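Local coordinates for protein ancestral D-type dye decolorizing peroxidase (Geotrichum candidum, PDB 7ANV) that is a haem-containing dye-decolorizing peroxidase that probably uses hydrogen peroxide to oxidise dyes and other reducing substrates, at residues Pro204-Phe209 and Ala218-Gly223. Residues are numbered along the deposited sequence; the frame is centred on the assembly and turned at random.
Sequences PAVKGF and APVRPG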
loop_
_atom_site.group_PDB
_atom_site.type_symbol
_atom_site.label_atom_id
_atom_site.label_comp_id
_atom_site.label_asym_id
_atom_site.label_seq_id
_atom_site.Cartn_x
_atom_site.Cartn_y
_atom_site.Cartn_z
ATOM N N PRO A 204 -2.186 11.390 1.165
ATOM C CA PRO A 204 -2.819 12.587 0.610
ATOM C C PRO A 204 -3.796 13.127 1.653
ATOM O O PRO A 204 -4.462 12.374 2.396
ATOM C CB PRO A 204 -3.477 12.041 -0.663
ATOM C CG PRO A 204 -3.786 10.597 -0.308
ATOM C CD PRO A 204 -2.581 10.150 0.492
ATOM N N ALA A 205 -3.909 14.447 1.713
ATOM C CA ALA A 205 -4.919 15.094 2.568
ATOM C C ALA A 205 -6.212 15.164 1.770
ATOM O O ALA A 205 -6.303 15.931 0.814
ATOM C CB ALA A 205 -4.436 16.478 2.985
ATOM N N VAL A 206 -7.233 14.464 2.191
ATOM C CA VAL A 206 -8.538 14.481 1.483
ATOM C C VAL A 206 -9.326 15.741 1.861
ATOM O O VAL A 206 -9.733 15.922 3.033
ATOM C CB VAL A 206 -9.324 13.185 1.782
ATOM C CG1 VAL A 206 -10.677 13.175 1.094
ATOM C CG2 VAL A 206 -8.527 11.965 1.375
ATOM N N LYS A 207 -9.607 16.578 0.874
ATOM C CA LYS A 207 -10.389 17.799 1.094
ATOM C C LYS A 207 -11.746 17.436 1.692
ATOM O O LYS A 207 -12.420 16.531 1.181
ATOM C CB LYS A 207 -10.556 18.590 -0.205
ATOM C CG LYS A 207 -9.278 19.238 -0.671
ATOM C CD LYS A 207 -9.493 19.989 -1.936
ATOM C CE LYS A 207 -8.230 20.582 -2.485
ATOM N NZ LYS A 207 -8.545 21.282 -3.752
ATOM N N GLY A 208 -12.127 18.152 2.744
ATOM C CA GLY A 208 -13.389 17.892 3.457
ATOM C C GLY A 208 -13.185 16.903 4.590
ATOM O O GLY A 208 -14.122 16.734 5.375
ATOM N N PHE A 209 -12.001 16.300 4.718
ATOM C CA PHE A 209 -11.742 15.306 5.795
ATOM C C PHE A 209 -10.474 15.702 6.543
ATOM O O PHE A 209 -10.525 15.966 7.766
ATOM C CB PHE A 209 -11.687 13.875 5.256
ATOM C CG PHE A 209 -11.369 12.877 6.343
ATOM C CD1 PHE A 209 -12.282 12.598 7.346
ATOM C CD2 PHE A 209 -10.108 12.327 6.431
ATOM C CE1 PHE A 209 -11.941 11.765 8.403
ATOM C CE2 PHE A 209 -9.773 11.472 7.458
ATOM C CZ PHE A 209 -10.685 11.195 8.448
ATOM N N ALA A 218 0.001 17.354 0.260
ATOM C CA ALA A 218 -0.871 17.886 -0.812
ATOM C C ALA A 218 -2.319 17.470 -0.580
ATOM O O ALA A 218 -2.592 16.306 -0.242
ATOM C CB ALA A 218 -0.372 17.402 -2.149
ATOM N N PRO A 219 -3.270 18.410 -0.745
ATOM C CA PRO A 219 -4.691 18.120 -0.631
ATOM C C PRO A 219 -5.140 17.521 -1.968
ATOM O O PRO A 219 -4.557 17.865 -3.007
ATOM C CB PRO A 219 -5.357 19.476 -0.343
ATOM C CG PRO A 219 -4.235 20.490 -0.348
ATOM C CD PRO A 219 -3.040 19.843 -1.014
ATOM N N VAL A 220 -6.098 16.600 -1.907
ATOM C CA VAL A 220 -6.721 15.989 -3.104
ATOM C C VAL A 220 -8.230 16.142 -2.944
ATOM O O VAL A 220 -8.732 16.101 -1.803
ATOM C CB VAL A 220 -6.303 14.527 -3.325
ATOM C CG1 VAL A 220 -4.787 14.381 -3.404
ATOM C CG2 VAL A 220 -6.876 13.601 -2.271
ATOM N N ARG A 221 -8.918 16.304 -4.069
ATOM C CA ARG A 221 -10.380 16.299 -4.065
ATOM C C ARG A 221 -10.847 14.915 -3.624
ATOM O O ARG A 221 -10.193 13.896 -3.860
ATOM C CB ARG A 221 -10.884 16.706 -5.446
ATOM C CG ARG A 221 -10.527 18.150 -5.768
ATOM C CD ARG A 221 -11.267 18.543 -7.035
ATOM N NE ARG A 221 -10.673 17.904 -8.176
ATOM C CZ ARG A 221 -11.132 18.007 -9.429
ATOM N NH1 ARG A 221 -12.253 18.660 -9.695
ATOM N NH2 ARG A 221 -10.501 17.378 -10.394
ATOM N N PRO A 222 -11.973 14.862 -2.903
ATOM C CA PRO A 222 -12.404 13.609 -2.266
ATOM C C PRO A 222 -12.594 12.467 -3.262
ATOM O O PRO A 222 -12.390 11.313 -2.886
ATOM C CB PRO A 222 -13.714 13.969 -1.571
ATOM C CG PRO A 222 -14.161 15.254 -2.260
ATOM C CD PRO A 222 -12.878 15.983 -2.610
ATOM N N GLY A 223 -12.997 12.793 -4.498
ATOM C CA GLY A 223 -13.256 11.812 -5.564
ATOM C C GLY A 223 -12.002 11.163 -6.123
ATOM O O GLY A 223 -12.104 10.254 -6.943
#
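Ala205 and Val206 pair with Pro219 and Val220 as a two-stranded parallel sheet, a small ladder separate from the two four-stranded antiparallel sheets of the ferredoxin-like DyP fold. Three backbone bonds close it. Ala205 N donates to Ala218 O at 3.0 Å, and Ala205 O takes the amide of Val220, so Ala205 reaches segment 218-223 through both its N and its O. The last bond, Lys207 N to Val220 O at 2.9 Å, is nearly straight, with 176° at the hydrogen. Beside the bond from Val220, Pro219 CA makes a C-H...O contact of 3.1 Å with Ala205 O, which thus meets two neighbouring residues of the partner strand.

Apolar packing fills the face that carries the two valines. Pro204 CB lies 3.8 Å from Val220 CG1, while Val206 directs CG1 toward the C-terminal end of the ladder, against CA and CB of Pro222. That reach follows from the torsion: CG1 stands opposite the backbone N (chi1 179°) and beside the carbonyl carbon. Ile366, on strand 366-372 of the C-terminal antiparallel sheet, touches Pro204 and Val206, and Arg364 lies against Pro204 and Val220. The Pro204 ring comes within about 6 Å of the haem, placing this end of the ladder near the cofactor pocket.

On the other face Lys207 lays its extended aliphatic chain across the neighbouring strand, crossing the Pro219 ring at an angle, with CG 3.4 Å from Val220 O. Arg221 turns away from the ladder, and its NE forms a salt bridge with Glu361. The outer part of the lysine chain brings CE to 3.8 Å from Pro219 CB.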